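PDB 3GCF: terminal oxygenase component of carbazole 1,9a-dioxygenase from Nocardioides aromaticivorans, which probably catalyses the first, ring-dioxygenating step on carbazole, as the terminal component of a Rieske non-heme iron oxygenase with a [2Fe-2S] cluster and an iron(II) site. Local coordinates for residues R23-A27 and R376-A382; H36-F40 and Y300-L304. One frame throughout, in Å; residues are numbered along the deposited sequence.

Contact 1: residues R23-A27 and R376-A382; sequences RYLEA and RGRGVRA
The carbonyl oxygen Glu26 O, at the end of helix 22-26, meets Ala382 from the chain's C-terminal tail. Ala382 CA makes a CA-H...O contact to Glu26 O at 3.4 Å, bent to 126° at the hydrogen, and the Ala382 methyl lies against the same oxygen.

The centre of the contact is Val380, whose two methyls divide the work. With CG1 anti to the backbone N (chi1 173°), that branch meets the last turn of the helix. There Val380 CG1 lies 3.8 Å from Glu26 CB and 4.1 Å from Ala27 CB. The other branch lies across the Arg23 side chain at a slant, with Val380 CG2 4.0 Å from Arg23 CB and 3.9 Å from Arg23 CD. Farther along the arginine, Val380 CG2 comes to 3.3 Å from Arg23 NH1, approaching the guanidinium obliquely. A clear polar partner lies just before residue 376: Arg23 NE is hydrogen-bonded to Ser374 O.

Arg376, at the end of helix 364-376, and Arg378 and Arg381 beyond it have CB directed away from helix 22-26 and form salt bridges with Asp222, Glu153 and Glu57 respectively. Tyr24 packs against helix 364-376, its hydroxyl hydrogen-bonded to Trp369 of that helix and to Glu182 of helix 177-184. The short strand 379-380 pairs antiparallel with strand 31-32, whose Phe31 touches both Val380 and Tyr24. Helix 22-26 thus touches both helix 364-376, through Tyr24, and the segment that follows it, through Arg23 and Glu26.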
loop_
_atom_site.group_PDB
_atom_site.type_symbol
_atom_site.label_atom_id
_atom_site.label_comp_id
_atom_site.label_asym_id
_atom_site.label_seq_id
_atom_site.Cartn_x
_atom_site.Cartn_y
_atom_site.Cartn_z
ATOM N N ARG A 23 3.578 -23.840 19.538
ATOM C CA ARG A 23 2.594 -22.851 19.953
ATOM C C ARG A 23 3.145 -21.429 19.958
ATOM O O ARG A 23 2.386 -20.462 19.871
ATOM C CB ARG A 23 2.024 -23.211 21.323
ATOM C CG ARG A 23 1.165 -24.476 21.310
ATOM C CD ARG A 23 -0.016 -24.306 22.245
ATOM N NE ARG A 23 0.461 -23.861 23.539
ATOM C CZ ARG A 23 -0.204 -23.066 24.366
ATOM N NH1 ARG A 23 -1.405 -22.607 24.053
ATOM N NH2 ARG A 23 0.358 -22.724 25.513
ATOM N N TYR A 24 4.465 -21.307 20.057
ATOM C CA TYR A 24 5.105 -20.002 20.037
ATOM C C TYR A 24 5.074 -19.500 18.597
ATOM O O TYR A 24 4.849 -18.319 18.339
ATOM C CB TYR A 24 6.554 -20.111 20.509
ATOM C CG TYR A 24 7.303 -18.801 20.495
ATOM C CD1 TYR A 24 7.032 -17.810 21.434
ATOM C CD2 TYR A 24 8.300 -18.558 19.550
ATOM C CE1 TYR A 24 7.743 -16.610 21.438
ATOM C CE2 TYR A 24 9.013 -17.367 19.543
ATOM C CZ TYR A 24 8.736 -16.400 20.490
ATOM O OH TYR A 24 9.481 -15.240 20.517
ATOM N N LEU A 25 5.300 -20.410 17.656
ATOM C CA LEU A 25 5.287 -20.051 16.243
ATOM C C LEU A 25 3.876 -19.747 15.775
ATOM O O LEU A 25 3.678 -18.980 14.835
ATOM C CB LEU A 25 5.866 -21.179 15.390
ATOM C CG LEU A 25 7.337 -21.530 15.601
ATOM C CD1 LEU A 25 7.792 -22.411 14.444
ATOM C CD2 LEU A 25 8.182 -20.267 15.660
ATOM N N GLU A 26 2.895 -20.349 16.436
ATOM C CA GLU A 26 1.495 -20.143 16.083
ATOM C C GLU A 26 0.946 -18.831 16.628
ATOM O O GLU A 26 0.040 -18.245 16.040
ATOM C CB GLU A 26 0.643 -21.293 16.623
ATOM C CG GLU A 26 0.833 -22.616 15.911
ATOM C CD GLU A 26 0.292 -23.788 16.718
ATOM O OE1 GLU A 26 -0.808 -23.655 17.299
ATOM O OE2 GLU A 26 0.967 -24.842 16.761
ATOM N N ALA A 27 1.496 -18.380 17.750
ATOM C CA ALA A 27 1.043 -17.156 18.405
ATOM C C ALA A 27 1.475 -15.884 17.680
ATOM O O ALA A 27 2.013 -14.957 18.282
ATOM C CB ALA A 27 1.538 -17.137 19.850
ATOM N N ARG A 376 3.775 -22.864 28.044
ATOM C CA ARG A 376 2.977 -22.206 29.072
ATOM C C ARG A 376 2.070 -21.052 28.660
ATOM O O ARG A 376 1.276 -20.582 29.478
ATOM C CB ARG A 376 3.896 -21.739 30.200
ATOM C CG ARG A 376 4.798 -22.826 30.753
ATOM C CD ARG A 376 4.030 -23.837 31.584
ATOM N NE ARG A 376 4.896 -24.934 32.000
ATOM C CZ ARG A 376 4.563 -25.862 32.893
ATOM N NH1 ARG A 376 3.372 -25.832 33.480
ATOM N NH2 ARG A 376 5.422 -26.829 33.196
ATOM N N GLY A 377 2.191 -20.570 27.426
ATOM C CA GLY A 377 1.315 -19.489 27.000
ATOM C C GLY A 377 -0.105 -19.960 27.254
ATOM O O GLY A 377 -0.485 -21.020 26.774
ATOM N N ARG A 378 -0.892 -19.200 28.008
ATOM C CA ARG A 378 -2.256 -19.620 28.324
ATOM C C ARG A 378 -3.187 -19.774 27.129
ATOM O O ARG A 378 -4.068 -20.631 27.134
ATOM C CB ARG A 378 -2.885 -18.668 29.337
ATOM C CG ARG A 378 -2.383 -18.854 30.760
ATOM C CD ARG A 378 -2.870 -17.703 31.607
ATOM N NE ARG A 378 -2.349 -17.708 32.968
ATOM C CZ ARG A 378 -2.901 -18.367 33.979
ATOM N NH1 ARG A 378 -3.996 -19.092 33.787
ATOM N NH2 ARG A 378 -2.375 -18.273 35.190
ATOM N N GLY A 379 -3.004 -18.948 26.109
ATOM C CA GLY A 379 -3.855 -19.050 24.940
ATOM C C GLY A 379 -3.140 -18.556 23.704
ATOM O O GLY A 379 -2.387 -17.585 23.764
ATOM N N VAL A 380 -3.372 -19.222 22.580
ATOM C CA VAL A 380 -2.737 -18.829 21.335
ATOM C C VAL A 380 -3.698 -18.092 20.415
ATOM O O VAL A 380 -4.821 -18.538 20.175
ATOM C CB VAL A 380 -2.180 -20.055 20.576
ATOM C CG1 VAL A 380 -1.687 -19.636 19.198
ATOM C CG2 VAL A 380 -1.046 -20.687 21.372
ATOM N N ARG A 381 -3.250 -16.951 19.911
ATOM C CA ARG A 381 -4.051 -16.165 18.992
ATOM C C ARG A 381 -3.222 -16.039 17.717
ATOM O O ARG A 381 -2.183 -15.375 17.697
ATOM C CB ARG A 381 -4.356 -14.792 19.588
ATOM C CG ARG A 381 -5.293 -13.966 18.734
ATOM C CD ARG A 381 -5.840 -12.771 19.493
ATOM N NE ARG A 381 -6.793 -13.154 20.532
ATOM C CZ ARG A 381 -7.513 -12.278 21.230
ATOM N NH1 ARG A 381 -7.380 -10.977 20.996
ATOM N NH2 ARG A 381 -8.364 -12.695 22.160
ATOM N N ALA A 382 -3.679 -16.705 16.660
ATOM C CA ALA A 382 -2.970 -16.700 15.386
ATOM C C ALA A 382 -3.480 -15.639 14.421
ATOM O O ALA A 382 -4.541 -15.041 14.696
ATOM C CB ALA A 382 -3.067 -18.079 14.740
#

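Contact 2: residues H36-F40 and Y300-L304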
loop_
_atom_site.group_PDB
_atom_site.type_symbol
_atom_site.label_atom_id
_atom_site.label_comp_id
_atom_site.label_asym_id
_atom_site.label_seq_id
_atom_site.Cartn_x
_atom_site.Cartn_y
_atom_site.Cartn_z
ATOM N N HIS A 36 -2.193 -7.490 29.551
ATOM C CA HIS A 36 -1.267 -6.775 28.671
ATOM C C HIS A 36 -1.471 -5.279 28.889
ATOM O O HIS A 36 -2.595 -4.829 29.082
ATOM C CB HIS A 36 -1.557 -7.090 27.196
ATOM C CG HIS A 36 -1.168 -8.472 26.774
ATOM N ND1 HIS A 36 0.141 -8.845 26.560
ATOM C CD2 HIS A 36 -1.921 -9.567 26.509
ATOM C CE1 HIS A 36 0.179 -10.111 26.181
ATOM N NE2 HIS A 36 -1.058 -10.573 26.142
ATOM N N PRO A 37 -0.386 -4.490 28.878
ATOM C CA PRO A 37 -0.551 -3.047 29.075
ATOM C C PRO A 37 -1.199 -2.426 27.837
ATOM O O PRO A 37 -0.944 -2.860 26.714
ATOM C CB PRO A 37 0.882 -2.560 29.285
ATOM C CG PRO A 37 1.693 -3.538 28.475
ATOM C CD PRO A 37 1.040 -4.855 28.815
ATOM N N ALA A 38 -2.034 -1.415 28.047
ATOM C CA ALA A 38 -2.714 -0.744 26.944
ATOM C C ALA A 38 -2.279 0.710 26.836
ATOM O O ALA A 38 -2.155 1.259 25.743
ATOM C CB ALA A 38 -4.230 -0.808 27.148
ATOM N N ALA A 39 -2.044 1.332 27.981
ATOM C CA ALA A 39 -1.668 2.731 28.009
ATOM C C ALA A 39 -1.219 3.091 29.408
ATOM O O ALA A 39 -1.205 2.247 30.303
ATOM C CB ALA A 39 -2.872 3.584 27.623
ATOM N N PHE A 40 -0.853 4.353 29.591
ATOM C CA PHE A 40 -0.448 4.833 30.899
ATOM C C PHE A 40 -1.651 5.525 31.515
ATOM O O PHE A 40 -2.421 6.191 30.820
ATOM C CB PHE A 40 0.737 5.783 30.764
ATOM C CG PHE A 40 2.007 5.083 30.403
ATOM C CD1 PHE A 40 2.756 4.436 31.382
ATOM C CD2 PHE A 40 2.410 4.988 29.074
ATOM C CE1 PHE A 40 3.890 3.697 31.042
ATOM C CE2 PHE A 40 3.541 4.251 28.723
ATOM C CZ PHE A 40 4.280 3.603 29.708
ATOM N N TYR A 300 5.522 -1.049 21.811
ATOM C CA TYR A 300 6.697 -1.166 22.658
ATOM C C TYR A 300 6.585 -0.240 23.867
ATOM O O TYR A 300 6.563 0.977 23.718
ATOM C CB TYR A 300 7.922 -0.830 21.799
ATOM C CG TYR A 300 9.263 -0.725 22.494
ATOM C CD1 TYR A 300 9.641 -1.616 23.501
ATOM C CD2 TYR A 300 10.191 0.240 22.087
ATOM C CE1 TYR A 300 10.915 -1.547 24.083
ATOM C CE2 TYR A 300 11.457 0.317 22.653
ATOM C CZ TYR A 300 11.817 -0.575 23.648
ATOM O OH TYR A 300 13.078 -0.483 24.196
ATOM N N PHE A 301 6.485 -0.828 25.059
ATOM C CA PHE A 301 6.404 -0.058 26.301
ATOM C C PHE A 301 7.764 -0.112 26.987
ATOM O O PHE A 301 8.387 -1.169 27.059
ATOM C CB PHE A 301 5.382 -0.655 27.288
ATOM C CG PHE A 301 3.935 -0.461 26.900
ATOM C CD1 PHE A 301 3.376 -1.171 25.841
ATOM C CD2 PHE A 301 3.117 0.393 27.639
ATOM C CE1 PHE A 301 2.019 -1.039 25.524
ATOM C CE2 PHE A 301 1.753 0.539 27.333
ATOM C CZ PHE A 301 1.202 -0.183 26.271
ATOM N N GLN A 302 8.222 1.026 27.491
ATOM C CA GLN A 302 9.475 1.089 28.221
ATOM C C GLN A 302 9.090 1.719 29.548
ATOM O O GLN A 302 8.587 2.835 29.565
ATOM C CB GLN A 302 10.484 1.983 27.507
ATOM C CG GLN A 302 10.994 1.437 26.197
ATOM C CD GLN A 302 11.635 2.514 25.361
ATOM O OE1 GLN A 302 10.953 3.394 24.841
ATOM N NE2 GLN A 302 12.954 2.462 25.236
ATOM N N VAL A 303 9.316 1.010 30.650
ATOM C CA VAL A 303 8.952 1.531 31.965
ATOM C C VAL A 303 10.121 1.456 32.929
ATOM O O VAL A 303 10.696 0.388 33.152
ATOM C CB VAL A 303 7.762 0.747 32.570
ATOM C CG1 VAL A 303 7.208 1.490 33.782
ATOM C CG2 VAL A 303 6.675 0.557 31.525
ATOM N N LEU A 304 10.469 2.601 33.503
ATOM C CA LEU A 304 11.578 2.674 34.440
ATOM C C LEU A 304 11.073 2.658 35.877
ATOM O O LEU A 304 10.114 3.349 36.218
ATOM C CB LEU A 304 12.398 3.938 34.170
ATOM C CG LEU A 304 12.992 4.016 32.755
ATOM C CD1 LEU A 304 13.887 5.241 32.645
ATOM C CD2 LEU A 304 13.788 2.753 32.445
#
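A proline ring lies over the face of a phenylalanine: Pro37 CG sits 3.8 Å from the centroid of the Phe301 ring, almost on the ring normal, in a CH-pi contact. Pro37 CB lies over the same face, 3.8 Å from Phe301 CE2. The edge of the ring meets main chain instead, with Ala38 C 3.6 Å from Phe301 CZ and Ala39 N lying in the ring plane near CE2. That backbone forms a classic beta bulge, Ala38 and Ala39 both facing Val139 of the neighbouring strand. The two strands belong to different sheets, one of the Rieske domain and one of the Bet v 1-like catalytic domain, and they run at 73° with axes 9.0 Å apart; the contact is thus side-chain packing between domains, without hydrogen bonds. Phe40 closes the far end. Its CG stands anti to the carbonyl carbon (chi1 -72°), which brings the ring back toward strand 298-307. Phe40 CZ touches Phe301 CD2 at 4.0 Å with the ring planes inclined at 48°, while Val303 CG2 approaches the Phe40 edge. Gln302 points the other way, hydrogen-bonded to Arg171, its side chain about 6 Å from that of the iron ligand Asp337.

How the contacts relate
Along the chain the segments come in the order 23-27, 36-40, 300-304 and 376-382, so contact 2 is nested inside the loop that contact 1 closes. Their centres lie 21 Å apart and their nearest atoms about 8 Å, without touching. Contact 2 is in the buried core, between an outer strand of the Rieske sheet and the catalytic sheet; contact 1 is nearer the periphery, where residues near the two ends of the ordered chain meet. Phe31, which Val380 and Tyr24 touch in contact 1, also accepts a hydrogen bond from His36 NE2 through its carbonyl oxygen. No other subunit touches either contact, so both belong to the internal build of one protomer.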